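Local structure of putative peptidase (Bacteroides fragilis, 5DYN) at residues R178-P192 and F202-Y214. The protein is the C-terminal part of a clostripain-family cysteine protease that probably activates the Bacteroides fragilis toxin by cleavage. Residues are numbered along the deposited sequence; the frame is centred on the assembly and turned at random.
Sequences REAFDKVMVYWKSTP and FTMNQDAKGLSTY. With NA (sodium ion), chain H; NA (sodium ion), chain I; NA (sodium ion), chain J; NA (sodium ion), chain G.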
loop_
_atom_site.group_PDB
_atom_site.type_symbol
_atom_site.label_atom_id
_atom_site.label_comp_id
_atom_site.label_asym_id
_atom_site.label_seq_id
_atom_site.Cartn_x
_atom_site.Cartn_y
_atom_site.Cartn_z
ATOM N N ARG B 178 -22.167 -0.882 6.340
ATOM C CA ARG B 178 -21.209 -1.634 7.140
ATOM C C ARG B 178 -21.144 -3.103 6.719
ATOM O O ARG B 178 -20.086 -3.731 6.794
ATOM C CB ARG B 178 -21.570 -1.524 8.622
ATOM C CG ARG B 178 -20.704 -2.351 9.544
ATOM C CD ARG B 178 -19.243 -1.968 9.429
ATOM N NE ARG B 178 -18.431 -2.723 10.377
ATOM C CZ ARG B 178 -18.207 -2.344 11.631
ATOM N NH1 ARG B 178 -18.730 -1.214 12.088
ATOM N NH2 ARG B 178 -17.458 -3.094 12.426
ATOM N N GLU B 179 -22.275 -3.640 6.270
ATOM C CA GLU B 179 -22.331 -5.013 5.778
ATOM C C GLU B 179 -21.423 -5.192 4.567
ATOM O O GLU B 179 -20.719 -6.194 4.446
ATOM C CB GLU B 179 -23.767 -5.407 5.417
ATOM C CG GLU B 179 -24.687 -5.584 6.617
ATOM C CD GLU B 179 -26.053 -6.128 6.237
ATOM O OE1 GLU B 179 -26.654 -5.618 5.266
ATOM O OE2 GLU B 179 -26.524 -7.069 6.911
ATOM N N ALA B 180 -21.443 -4.208 3.675
ATOM C CA ALA B 180 -20.631 -4.260 2.468
ATOM C C ALA B 180 -19.158 -4.033 2.783
ATOM O O ALA B 180 -18.284 -4.608 2.133
ATOM C CB ALA B 180 -21.119 -3.238 1.461
ATOM N N PHE B 181 -18.887 -3.196 3.780
ATOM C CA PHE B 181 -17.512 -2.873 4.148
ATOM C C PHE B 181 -16.844 -4.025 4.889
ATOM O O PHE B 181 -15.642 -4.246 4.749
ATOM C CB PHE B 181 -17.461 -1.606 5.006
ATOM C CG PHE B 181 -16.069 -1.213 5.418
ATOM C CD1 PHE B 181 -15.243 -0.520 4.544
ATOM C CD2 PHE B 181 -15.584 -1.539 6.674
ATOM C CE1 PHE B 181 -13.959 -0.158 4.918
ATOM C CE2 PHE B 181 -14.299 -1.182 7.053
ATOM C CZ PHE B 181 -13.487 -0.489 6.175
ATOM N N ASP B 182 -17.628 -4.755 5.677
ATOM C CA ASP B 182 -17.112 -5.891 6.434
ATOM C C ASP B 182 -16.454 -6.930 5.530
ATOM O O ASP B 182 -15.574 -7.672 5.963
ATOM C CB ASP B 182 -18.233 -6.546 7.245
ATOM C CG ASP B 182 -18.552 -5.787 8.519
ATOM O OD1 ASP B 182 -17.700 -4.994 8.970
ATOM O OD2 ASP B 182 -19.653 -5.990 9.073
ATOM N N LYS B 183 -16.878 -6.968 4.271
ATOM C CA LYS B 183 -16.365 -7.936 3.310
ATOM C C LYS B 183 -15.053 -7.479 2.664
ATOM O O LYS B 183 -14.460 -8.209 1.869
ATOM C CB LYS B 183 -17.412 -8.196 2.225
ATOM C CG LYS B 183 -18.695 -8.832 2.734
ATOM C CD LYS B 183 -19.837 -8.592 1.760
ATOM C CE LYS B 183 -20.810 -9.759 1.746
ATOM N NZ LYS B 183 -21.691 -9.717 0.546
ATOM N N VAL B 184 -14.601 -6.277 3.004
ATOM C CA VAL B 184 -13.425 -5.703 2.360
ATOM C C VAL B 184 -12.164 -5.898 3.194
ATOM O O VAL B 184 -11.196 -6.510 2.734
ATOM C CB VAL B 184 -13.613 -4.202 2.078
ATOM C CG1 VAL B 184 -12.355 -3.618 1.444
ATOM C CG2 VAL B 184 -14.814 -3.982 1.175
ATOM N N MET B 185 -12.170 -5.376 4.416
ATOM C CA MET B 185 -11.010 -5.508 5.291
ATOM C C MET B 185 -10.990 -6.875 5.965
ATOM O O MET B 185 -11.753 -7.135 6.894
ATOM C CB MET B 185 -10.992 -4.394 6.337
ATOM C CG MET B 185 -10.947 -3.005 5.732
ATOM S SD MET B 185 -9.658 -2.858 4.477
ATOM C CE MET B 185 -8.181 -3.032 5.478
ATOM N N VAL B 186 -10.111 -7.746 5.484
ATOM C CA VAL B 186 -9.994 -9.091 6.024
ATOM C C VAL B 186 -8.940 -9.154 7.128
ATOM O O VAL B 186 -8.869 -10.128 7.877
ATOM C CB VAL B 186 -9.646 -10.103 4.920
ATOM C CG1 VAL B 186 -10.776 -10.177 3.906
ATOM C CG2 VAL B 186 -8.339 -9.720 4.242
ATOM N N TYR B 187 -8.123 -8.111 7.221
ATOM C CA TYR B 187 -7.119 -8.015 8.273
ATOM C C TYR B 187 -6.897 -6.562 8.662
ATOM O O TYR B 187 -6.782 -5.692 7.801
ATOM C CB TYR B 187 -5.795 -8.646 7.827
ATOM C CG TYR B 187 -4.720 -8.658 8.898
ATOM C CD1 TYR B 187 -3.914 -7.544 9.120
ATOM C CD2 TYR B 187 -4.503 -9.787 9.680
ATOM C CE1 TYR B 187 -2.933 -7.552 10.097
ATOM C CE2 TYR B 187 -3.520 -9.806 10.658
ATOM C CZ TYR B 187 -2.738 -8.684 10.861
ATOM O OH TYR B 187 -1.759 -8.691 11.830
ATOM N N TRP B 188 -6.833 -6.310 9.964
ATOM C CA TRP B 188 -6.503 -4.986 10.475
ATOM C C TRP B 188 -6.017 -5.086 11.910
ATOM O O TRP B 188 -6.793 -5.352 12.828
ATOM C CB TRP B 188 -7.704 -4.045 10.380
ATOM C CG TRP B 188 -7.506 -2.720 11.062
ATOM C CD1 TRP B 188 -8.286 -2.180 12.043
ATOM C CD2 TRP B 188 -6.458 -1.769 10.818
ATOM N NE1 TRP B 188 -7.795 -0.954 12.421
ATOM C CE2 TRP B 188 -6.673 -0.678 11.685
ATOM C CE3 TRP B 188 -5.360 -1.735 9.949
ATOM C CZ2 TRP B 188 -5.833 0.434 11.709
ATOM C CZ3 TRP B 188 -4.528 -0.628 9.976
ATOM C CH2 TRP B 188 -4.773 0.441 10.848
ATOM N N LYS B 189 -4.717 -4.889 12.091
ATOM C CA LYS B 189 -4.112 -4.916 13.413
ATOM C C LYS B 189 -3.218 -3.702 13.595
ATOM O O LYS B 189 -2.539 -3.268 12.659
ATOM C CB LYS B 189 -3.314 -6.204 13.621
ATOM C CG LYS B 189 -4.166 -7.455 13.702
ATOM C CD LYS B 189 -4.862 -7.553 15.045
ATOM C CE LYS B 189 -3.854 -7.756 16.165
ATOM N NZ LYS B 189 -4.517 -7.981 17.480
ATOM N N SER B 190 -3.230 -3.149 14.800
ATOM C CA SER B 190 -2.408 -1.991 15.106
ATOM C C SER B 190 -2.000 -1.968 16.566
ATOM O O SER B 190 -2.768 -2.354 17.444
ATOM C CB SER B 190 -3.148 -0.698 14.766
ATOM O OG SER B 190 -2.355 0.433 15.095
ATOM N N THR B 191 -0.780 -1.514 16.816
ATOM C CA THR B 191 -0.357 -1.192 18.165
ATOM C C THR B 191 -1.221 -0.036 18.663
ATOM O O THR B 191 -1.799 0.690 17.853
ATOM C CB THR B 191 1.140 -0.825 18.210
ATOM O OG1 THR B 191 1.412 0.208 17.256
ATOM C CG2 THR B 191 1.989 -2.042 17.886
ATOM N N PRO B 192 -1.338 0.125 19.995
ATOM C CA PRO B 192 -2.124 1.238 20.544
ATOM C C PRO B 192 -1.767 2.581 19.907
ATOM O O PRO B 192 -2.643 3.417 19.688
ATOM C CB PRO B 192 -1.759 1.220 22.029
ATOM C CG PRO B 192 -1.458 -0.212 22.309
ATOM C CD PRO B 192 -0.820 -0.758 21.058
ATOM N N PHE B 202 1.497 8.850 17.842
ATOM C CA PHE B 202 0.103 9.272 17.838
ATOM C C PHE B 202 -0.808 8.077 18.081
ATOM O O PHE B 202 -0.474 6.949 17.718
ATOM C CB PHE B 202 -0.253 9.962 16.518
ATOM C CG PHE B 202 -0.253 9.046 15.326
ATOM C CD1 PHE B 202 0.931 8.716 14.686
ATOM C CD2 PHE B 202 -1.444 8.533 14.828
ATOM C CE1 PHE B 202 0.933 7.878 13.583
ATOM C CE2 PHE B 202 -1.451 7.696 13.723
ATOM C CZ PHE B 202 -0.261 7.369 13.100
ATOM N N THR B 203 -1.958 8.330 18.699
ATOM C CA THR B 203 -2.898 7.266 19.033
ATOM C C THR B 203 -3.661 6.762 17.807
ATOM O O THR B 203 -4.179 7.546 17.010
ATOM C CB THR B 203 -3.916 7.735 20.100
ATOM O OG1 THR B 203 -3.218 8.206 21.259
ATOM C CG2 THR B 203 -4.842 6.596 20.500
ATOM N N MET B 204 -3.716 5.442 17.662
ATOM C CA MET B 204 -4.560 4.816 16.658
ATOM C C MET B 204 -5.902 4.458 17.284
ATOM O O MET B 204 -5.977 3.539 18.100
ATOM C CB MET B 204 -3.890 3.567 16.084
ATOM C CG MET B 204 -4.743 2.823 15.069
ATOM S SD MET B 204 -4.941 3.757 13.543
ATOM C CE MET B 204 -3.274 3.701 12.890
ATOM N N ASN B 205 -6.949 5.189 16.910
ATOM C CA ASN B 205 -8.287 4.958 17.452
ATOM C C ASN B 205 -8.719 3.502 17.328
ATOM O O ASN B 205 -8.508 2.863 16.298
ATOM C CB ASN B 205 -9.306 5.865 16.764
ATOM C CG ASN B 205 -9.108 7.323 17.109
ATOM O OD1 ASN B 205 -8.215 7.671 17.881
ATOM N ND2 ASN B 205 -9.935 8.188 16.532
ATOM N N GLN B 206 -9.321 2.988 18.395
ATOM C CA GLN B 206 -9.638 1.570 18.488
ATOM C C GLN B 206 -10.781 1.172 17.562
ATOM O O GLN B 206 -10.971 -0.013 17.288
ATOM C CB GLN B 206 -9.979 1.201 19.935
ATOM C CG GLN B 206 -8.809 1.352 20.911
ATOM C CD GLN B 206 -7.618 0.469 20.558
ATOM O OE1 GLN B 206 -7.782 -0.685 20.157
ATOM N NE2 GLN B 206 -6.413 1.014 20.701
ATOM N N ASP B 207 -11.536 2.154 17.075
ATOM C CA ASP B 207 -12.658 1.868 16.187
ATOM C C ASP B 207 -12.310 2.095 14.715
ATOM O O ASP B 207 -13.165 1.961 13.841
ATOM C CB ASP B 207 -13.881 2.711 16.572
ATOM C CG ASP B 207 -13.586 4.199 16.606
ATOM O OD1 ASP B 207 -12.489 4.612 16.173
ATOM O OD2 ASP B 207 -14.465 4.963 17.059
ATOM N N ALA B 208 -11.056 2.448 14.445
ATOM C CA ALA B 208 -10.584 2.549 13.069
ATOM C C ALA B 208 -10.574 1.156 12.440
ATOM O O ALA B 208 -10.376 0.158 13.134
ATOM C CB ALA B 208 -9.204 3.176 13.016
ATOM N N LYS B 209 -10.791 1.085 11.131
ATOM C CA LYS B 209 -10.915 -0.206 10.466
ATOM C C LYS B 209 -9.774 -0.475 9.487
ATOM O O LYS B 209 -9.662 -1.578 8.952
ATOM C CB LYS B 209 -12.262 -0.303 9.749
ATOM C CG LYS B 209 -13.471 -0.077 10.654
ATOM C CD LYS B 209 -13.428 -0.949 11.899
ATOM C CE LYS B 209 -14.774 -0.960 12.616
ATOM N NZ LYS B 209 -15.220 0.406 13.009
ATOM N N GLY B 210 -8.938 0.531 9.247
ATOM C CA GLY B 210 -7.709 0.331 8.494
ATOM C C GLY B 210 -7.720 0.657 7.011
ATOM O O GLY B 210 -6.761 0.353 6.303
ATOM N N LEU B 211 -8.797 1.274 6.537
ATOM C CA LEU B 211 -8.875 1.708 5.145
ATOM C C LEU B 211 -9.194 3.191 5.098
ATOM O O LEU B 211 -10.203 3.632 5.650
ATOM C CB LEU B 211 -9.929 0.910 4.376
ATOM C CG LEU B 211 -10.011 1.173 2.868
ATOM C CD1 LEU B 211 -8.748 0.694 2.163
ATOM C CD2 LEU B 211 -11.247 0.519 2.268
ATOM N N SER B 212 -8.334 3.964 4.444
ATOM C CA SER B 212 -8.485 5.412 4.456
ATOM C C SER B 212 -9.365 5.922 3.323
ATOM O O SER B 212 -9.610 5.224 2.338
ATOM C CB SER B 212 -7.120 6.096 4.379
ATOM O OG SER B 212 -6.617 6.058 3.058
ATOM N N THR B 213 -9.832 7.155 3.481
ATOM C CA THR B 213 -10.578 7.845 2.445
ATOM C C THR B 213 -10.193 9.317 2.436
ATOM O O THR B 213 -9.684 9.840 3.426
ATOM C CB THR B 213 -12.096 7.728 2.654
ATOM O OG1 THR B 213 -12.778 8.383 1.576
ATOM C CG2 THR B 213 -12.501 8.385 3.968
ATOM N N TYR B 214 -10.435 9.983 1.314
ATOM C CA TYR B 214 -10.252 11.422 1.253
ATOM C C TYR B 214 -11.530 12.112 1.710
ATOM O O TYR B 214 -12.619 11.540 1.636
ATOM C CB TYR B 214 -9.866 11.871 -0.160
ATOM C CG TYR B 214 -9.701 13.369 -0.296
ATOM C CD1 TYR B 214 -8.611 14.021 0.266
ATOM C CD2 TYR B 214 -10.636 14.130 -0.983
ATOM C CE1 TYR B 214 -8.458 15.387 0.148
ATOM C CE2 TYR B 214 -10.491 15.498 -1.105
ATOM C CZ TYR B 214 -9.401 16.120 -0.539
ATOM O OH TYR B 214 -9.256 17.482 -0.663
HETATM NA NA NA H . -18.572 -5.590 -0.250
HETATM NA NA NA I . -12.113 7.079 15.144
HETATM NA NA NA J . -3.932 6.216 3.333
HETATM NA NA NA G . -14.238 8.413 -0.700
HETATM O O HOH W 1 -7.773 -0.094 15.273
#
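The indole of Trp188 lies flat against the backbone of Lys209 and Gly210. With CG anti to the backbone N (chi1 172°), the ring is laid along the backbone from Ala208 to Gly210. CB and CG meet the carbonyl oxygen of Lys209, Trp188 CG at 3.2 Å from Lys209 O. CD1 passes beside Ala208 O. NE1 makes a bent, weak bond to Ala208 O and donates to a water, 3.0 Å from Trp188 NE1, that donates to Asn205 O. The six-membered ring carries Gly210 CA on its face, a CH-pi contact 3.3 Å from the centroid and 9° off the normal. Glycine suits this place: without a side chain its CA can lie directly on the ring, and it readily takes the positive phi. At the edge, CZ2 meets Met204 SD at 3.9 Å, a Met-aromatic contact in the ring plane.

The unbranched chain of Met204, bent at chi2 and chi3, lays its CG against Ser190 OG, whose hydroxyl is spent on Thr191 O. Met204 N bonds to Pro192 O at 3.1 Å, just beyond the end of strand 200-203, extending the hairpin pairing with 185-196. Toward helix 172-182, the Lys209 chain runs past the edge of Phe181, with CB 3.5 Å from Phe181 CE2. Its CE lies over the guanidinium of Arg178, whose NE makes a salt bridge to Asp182 OD1 in the guanidinium plane. The closeness of the two positive groups is probably eased by Asp182 and by Asp161, salt-bridged to Lys209 NZ, which also bonds Asp207 O.

Met185 and Leu211 fill the apolar corner beside Phe181, which helix 119-127 covers through Leu122. The contact fastens helix 172-182 and strand 185-196, which pairs with strand 110-115, to the chain leading from strand 200-203 to the sodium-binding Ser212 and Thr213.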